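Local atomic coordinates of 402AA LONG hypothetical molybdopterin biosynthesis MOEA protein (Pyrococcus horikoshii, PDB entry 1UZ5), a protein that probably catalyses insertion of molybdenum from molybdate into adenylyl-molybdopterin, releasing AMP, in the biosynthesis of the molybdenum cofactor. Residues 10-15 against 312-317; 277-280 against 286-289. All blocks are in the same frame, centred on the assembly; numbering follows the deposited sequence.

How the contacts relate
Contact 1 joins two helices far apart in sequence, 9-18 near the amino terminus and 304-322 of the probable molybdopterin-binding region; contact 2, between residues 277-280 and 286-289, is local and nested inside the long loop that contact 1 closes. Their centres lie about 11 Å apart and they share one apolar patch. Leu314 of contact 1 puts CD1 3.5 Å from Thr287 CG2, and also meets Ile279 and Ile289, while Ala12 CB lies 3.9 Å from Ile279 CD1. Helix 304-322 lies over strands 288-292 and 295-300 of a six-stranded mixed sheet, and helix 9-18 beside it touches the outermost strand 273-277, which ties the start of the chain to the putative molybdopterin-binding domain.

Contact 1 (10-15 against 312-317); sequences EKALEV and TLLVVP
Two nearly parallel helices pack side by side here, helix 9-18 at the start of the chain and helix 304-322 of the probable molybdopterin-binding domain. The axes of the two short segments run 10.0 Å apart at an angle of 15°, with Leu13 and Leu314 level with each other. Leu13 carries the contact with one branch: CD2 reaches across to the backbone, 3.5 Å from Leu313 O, and also lies 4.3 Å from Leu314 CD2. The side chain can reach over because its CG sits opposite the carbonyl carbon (chi1 -69°), which carries the branched end toward the other helix although CB starts off to one side. Ala12 has its methyl toward the other helix, and CB comes 4.4 Å from Leu314 CD2. The same methyl group of Leu314 therefore serves both residues. Helix 304-322 has a wider, pi-type turn at 312-315 and a kink at Pro317, whose nitrogen has no hydrogen to bond to the turn before. Leu314 also touches Phe298 of strand 295-300, whereas Leu313 touches Phe378 of strand 377-381, in the C-terminal region. No hydrogen bond or salt bridge crosses between the segments, so their direct association rests on sparse van der Waals packing, a leucine methyl against a carbonyl oxygen and loose methyl-methyl contacts.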
loop_
_atom_site.group_PDB
_atom_site.type_symbol
_atom_site.label_atom_id
_atom_site.label_comp_id
_atom_site.label_asym_id
_atom_site.label_seq_id
_atom_site.Cartn_x
_atom_site.Cartn_y
_atom_site.Cartn_z
ATOM N N GLU A 10 -2.054 -20.033 -17.072
ATOM C CA GLU A 10 -1.107 -20.482 -16.061
ATOM C C GLU A 10 0.329 -20.413 -16.562
ATOM O O GLU A 10 1.234 -20.031 -15.818
ATOM C CB GLU A 10 -1.436 -21.909 -15.626
ATOM C CG GLU A 10 -0.475 -22.468 -14.591
ATOM C CD GLU A 10 -0.323 -21.554 -13.391
ATOM O OE1 GLU A 10 -1.353 -21.207 -12.774
ATOM O OE2 GLU A 10 0.826 -21.185 -13.062
ATOM N N LYS A 11 0.543 -20.780 -17.821
ATOM C CA LYS A 11 1.888 -20.738 -18.376
ATOM C C LYS A 11 2.347 -19.295 -18.488
ATOM O O LYS A 11 3.470 -18.961 -18.108
ATOM C CB LYS A 11 1.933 -21.396 -19.755
ATOM C CG LYS A 11 3.300 -21.304 -20.425
ATOM C CD LYS A 11 4.381 -21.972 -19.581
ATOM C CE LYS A 11 5.765 -21.758 -20.175
ATOM N NZ LYS A 11 5.872 -22.310 -21.553
ATOM N N ALA A 12 1.475 -18.442 -19.018
ATOM C CA ALA A 12 1.796 -17.026 -19.170
ATOM C C ALA A 12 2.099 -16.428 -17.799
ATOM O O ALA A 12 2.970 -15.567 -17.669
ATOM C CB ALA A 12 0.634 -16.293 -19.821
ATOM N N LEU A 13 1.381 -16.892 -16.778
ATOM C CA LEU A 13 1.595 -16.403 -15.420
ATOM C C LEU A 13 2.953 -16.863 -14.904
ATOM O O LEU A 13 3.682 -16.094 -14.275
ATOM C CB LEU A 13 0.488 -16.897 -14.488
ATOM C CG LEU A 13 -0.900 -16.299 -14.726
ATOM C CD1 LEU A 13 -1.912 -16.928 -13.781
ATOM C CD2 LEU A 13 -0.838 -14.794 -14.516
ATOM N N GLU A 14 3.293 -18.121 -15.178
ATOM C CA GLU A 14 4.574 -18.668 -14.747
ATOM C C GLU A 14 5.709 -17.891 -15.399
ATOM O O GLU A 14 6.738 -17.642 -14.776
ATOM C CB GLU A 14 4.673 -20.148 -15.120
ATOM C CG GLU A 14 3.752 -21.045 -14.309
ATOM C CD GLU A 14 3.739 -22.478 -14.811
ATOM O OE1 GLU A 14 4.833 -23.048 -15.015
ATOM O OE2 GLU A 14 2.636 -23.036 -14.997
ATOM N N VAL A 15 5.511 -17.502 -16.656
ATOM C CA VAL A 15 6.520 -16.745 -17.385
ATOM C C VAL A 15 6.778 -15.391 -16.730
ATOM O O VAL A 15 7.927 -14.991 -16.545
ATOM C CB VAL A 15 6.092 -16.514 -18.850
ATOM C CG1 VAL A 15 7.106 -15.627 -19.560
ATOM C CG2 VAL A 15 5.966 -17.851 -19.565
ATOM N N THR A 312 -4.210 -6.092 -15.451
ATOM C CA THR A 312 -4.387 -6.600 -14.100
ATOM C C THR A 312 -3.880 -8.028 -13.924
ATOM O O THR A 312 -3.222 -8.351 -12.930
ATOM C CB THR A 312 -5.868 -6.552 -13.713
ATOM O OG1 THR A 312 -6.325 -5.197 -13.776
ATOM C CG2 THR A 312 -6.077 -7.099 -12.301
ATOM N N LEU A 313 -4.182 -8.880 -14.898
ATOM C CA LEU A 313 -3.780 -10.280 -14.842
ATOM C C LEU A 313 -2.297 -10.540 -15.052
ATOM O O LEU A 313 -1.717 -11.398 -14.389
ATOM C CB LEU A 313 -4.570 -11.090 -15.873
ATOM C CG LEU A 313 -6.040 -11.367 -15.558
ATOM C CD1 LEU A 313 -6.736 -11.940 -16.781
ATOM C CD2 LEU A 313 -6.125 -12.334 -14.384
ATOM N N LEU A 314 -1.679 -9.790 -15.957
ATOM C CA LEU A 314 -0.273 -10.008 -16.289
ATOM C C LEU A 314 0.758 -9.012 -15.776
ATOM O O LEU A 314 1.820 -9.407 -15.296
ATOM C CB LEU A 314 -0.120 -10.099 -17.810
ATOM C CG LEU A 314 -1.052 -11.053 -18.567
ATOM C CD1 LEU A 314 -0.777 -10.949 -20.056
ATOM C CD2 LEU A 314 -0.845 -12.479 -18.084
ATOM N N VAL A 315 0.462 -7.723 -15.883
ATOM C CA VAL A 315 1.427 -6.718 -15.464
ATOM C C VAL A 315 1.410 -6.389 -13.975
ATOM O O VAL A 315 2.464 -6.267 -13.352
ATOM C CB VAL A 315 1.242 -5.415 -16.271
ATOM C CG1 VAL A 315 2.378 -4.448 -15.965
ATOM C CG2 VAL A 315 1.202 -5.734 -17.771
ATOM N N VAL A 316 0.219 -6.253 -13.407
ATOM C CA VAL A 316 0.092 -5.916 -11.998
ATOM C C VAL A 316 0.884 -6.845 -11.072
ATOM O O VAL A 316 1.648 -6.373 -10.234
ATOM C CB VAL A 316 -1.397 -5.867 -11.586
ATOM C CG1 VAL A 316 -1.530 -5.680 -10.083
ATOM C CG2 VAL A 316 -2.082 -4.702 -12.309
ATOM N N PRO A 317 0.729 -8.173 -11.219
ATOM C CA PRO A 317 1.483 -9.078 -10.342
ATOM C C PRO A 317 2.991 -8.798 -10.373
ATOM O O PRO A 317 3.666 -8.856 -9.343
ATOM C CB PRO A 317 1.124 -10.456 -10.891
ATOM C CG PRO A 317 -0.300 -10.256 -11.346
ATOM C CD PRO A 317 -0.196 -8.935 -12.081
#

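Contact 2 (277-280 against 286-289); sequences HGIA and PTII
The imidazole of His277 has Pro286 O at its edge, close to the ring plane, 4.3 Å from His277 CD2. The same CD2 meets Ile288 CG1 at 3.9 Å, an oblique approach to the ring. His277 and Ile288 run side by side and point the same way, the ring being swung there with CG anti to the backbone N (chi1 -171°). Ala265 of helix 263-271 touches both side chains on this face of the sheet. The two residues form an antiparallel, non-hydrogen-bonded pair, CA to CA 4.6 Å, where the outermost strand 273-277 meets strand 288-292. Just beyond it the one hydrogen bond between the segments runs from Gly278 N to Thr287 O, 2.9 Å long and fairly straight at 162°, with the donor tilted 25° from the carbonyl plane. Gly278 has a positive phi, a conformation in which a beta carbon would crowd the preceding carbonyl oxygen. Past this glycine, the end of Ile279 comes across the side chain of Thr287 at a slant: Ile279 CD1 lies 3.8 Å from Thr287 CB and 4.0 Å from Thr287 CG2. The hydroxyl OG1 of Thr287 is hydrogen-bonded to Gly284 O, in the connection between the segments, while a sulfate ion, probably from the crystallisation liquor, sits beside the ring of Pro286.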
loop_
_atom_site.group_PDB
_atom_site.type_symbol
_atom_site.label_atom_id
_atom_site.label_comp_id
_atom_site.label_asym_id
_atom_site.label_seq_id
_atom_site.Cartn_x
_atom_site.Cartn_y
_atom_site.Cartn_z
ATOM N N HIS A 277 2.980 -15.625 -27.078
ATOM C CA HIS A 277 2.346 -15.002 -28.232
ATOM C C HIS A 277 0.978 -15.634 -28.372
ATOM O O HIS A 277 0.800 -16.606 -29.105
ATOM C CB HIS A 277 3.143 -15.236 -29.513
ATOM C CG HIS A 277 2.640 -14.441 -30.680
ATOM N ND1 HIS A 277 3.158 -14.570 -31.950
ATOM C CD2 HIS A 277 1.676 -13.492 -30.760
ATOM C CE1 HIS A 277 2.536 -13.734 -32.763
ATOM N NE2 HIS A 277 1.633 -13.069 -32.066
ATOM N N GLY A 278 0.013 -15.076 -27.655
ATOM C CA GLY A 278 -1.329 -15.609 -27.692
ATOM C C GLY A 278 -1.583 -16.358 -26.404
ATOM O O GLY A 278 -0.741 -17.137 -25.955
ATOM N N ILE A 279 -2.740 -16.121 -25.804
ATOM C CA ILE A 279 -3.087 -16.778 -24.553
ATOM C C ILE A 279 -4.481 -17.374 -24.675
ATOM O O ILE A 279 -5.382 -16.753 -25.237
ATOM C CB ILE A 279 -3.054 -15.773 -23.376
ATOM C CG1 ILE A 279 -1.674 -15.113 -23.298
ATOM C CG2 ILE A 279 -3.380 -16.487 -22.066
ATOM C CD1 ILE A 279 -1.555 -14.048 -22.218
ATOM N N ALA A 280 -4.649 -18.582 -24.145
ATOM C CA ALA A 280 -5.928 -19.278 -24.202
ATOM C C ALA A 280 -6.962 -18.642 -23.280
ATOM O O ALA A 280 -7.478 -19.287 -22.365
ATOM C CB ALA A 280 -5.733 -20.753 -23.844
ATOM N N PRO A 286 -4.594 -12.538 -28.412
ATOM C CA PRO A 286 -3.341 -12.155 -29.070
ATOM C C PRO A 286 -2.268 -11.523 -28.175
ATOM O O PRO A 286 -1.213 -11.117 -28.664
ATOM C CB PRO A 286 -3.818 -11.187 -30.142
ATOM C CG PRO A 286 -4.898 -10.450 -29.422
ATOM C CD PRO A 286 -5.658 -11.564 -28.723
ATOM N N THR A 287 -2.527 -11.445 -26.873
ATOM C CA THR A 287 -1.571 -10.842 -25.942
ATOM C C THR A 287 -0.150 -11.383 -26.095
ATOM O O THR A 287 0.065 -12.588 -26.217
ATOM C CB THR A 287 -2.028 -11.029 -24.483
ATOM O OG1 THR A 287 -3.328 -10.450 -24.318
ATOM C CG2 THR A 287 -1.058 -10.352 -23.528
ATOM N N ILE A 288 0.817 -10.473 -26.085
ATOM C CA ILE A 288 2.224 -10.821 -26.233
ATOM C C ILE A 288 3.031 -10.523 -24.965
ATOM O O ILE A 288 2.764 -9.548 -24.261
ATOM C CB ILE A 288 2.861 -10.014 -27.384
ATOM C CG1 ILE A 288 2.099 -10.274 -28.684
ATOM C CG2 ILE A 288 4.325 -10.384 -27.537
ATOM C CD1 ILE A 288 2.510 -9.356 -29.817
ATOM N N ILE A 289 4.016 -11.371 -24.686
ATOM C CA ILE A 289 4.901 -11.189 -23.538
ATOM C C ILE A 289 6.303 -11.551 -24.002
ATOM O O ILE A 289 6.552 -12.681 -24.426
ATOM C CB ILE A 289 4.535 -12.101 -22.354
ATOM C CG1 ILE A 289 3.089 -11.865 -21.930
ATOM C CG2 ILE A 289 5.459 -11.810 -21.176
ATOM C CD1 ILE A 289 2.629 -12.772 -20.815
#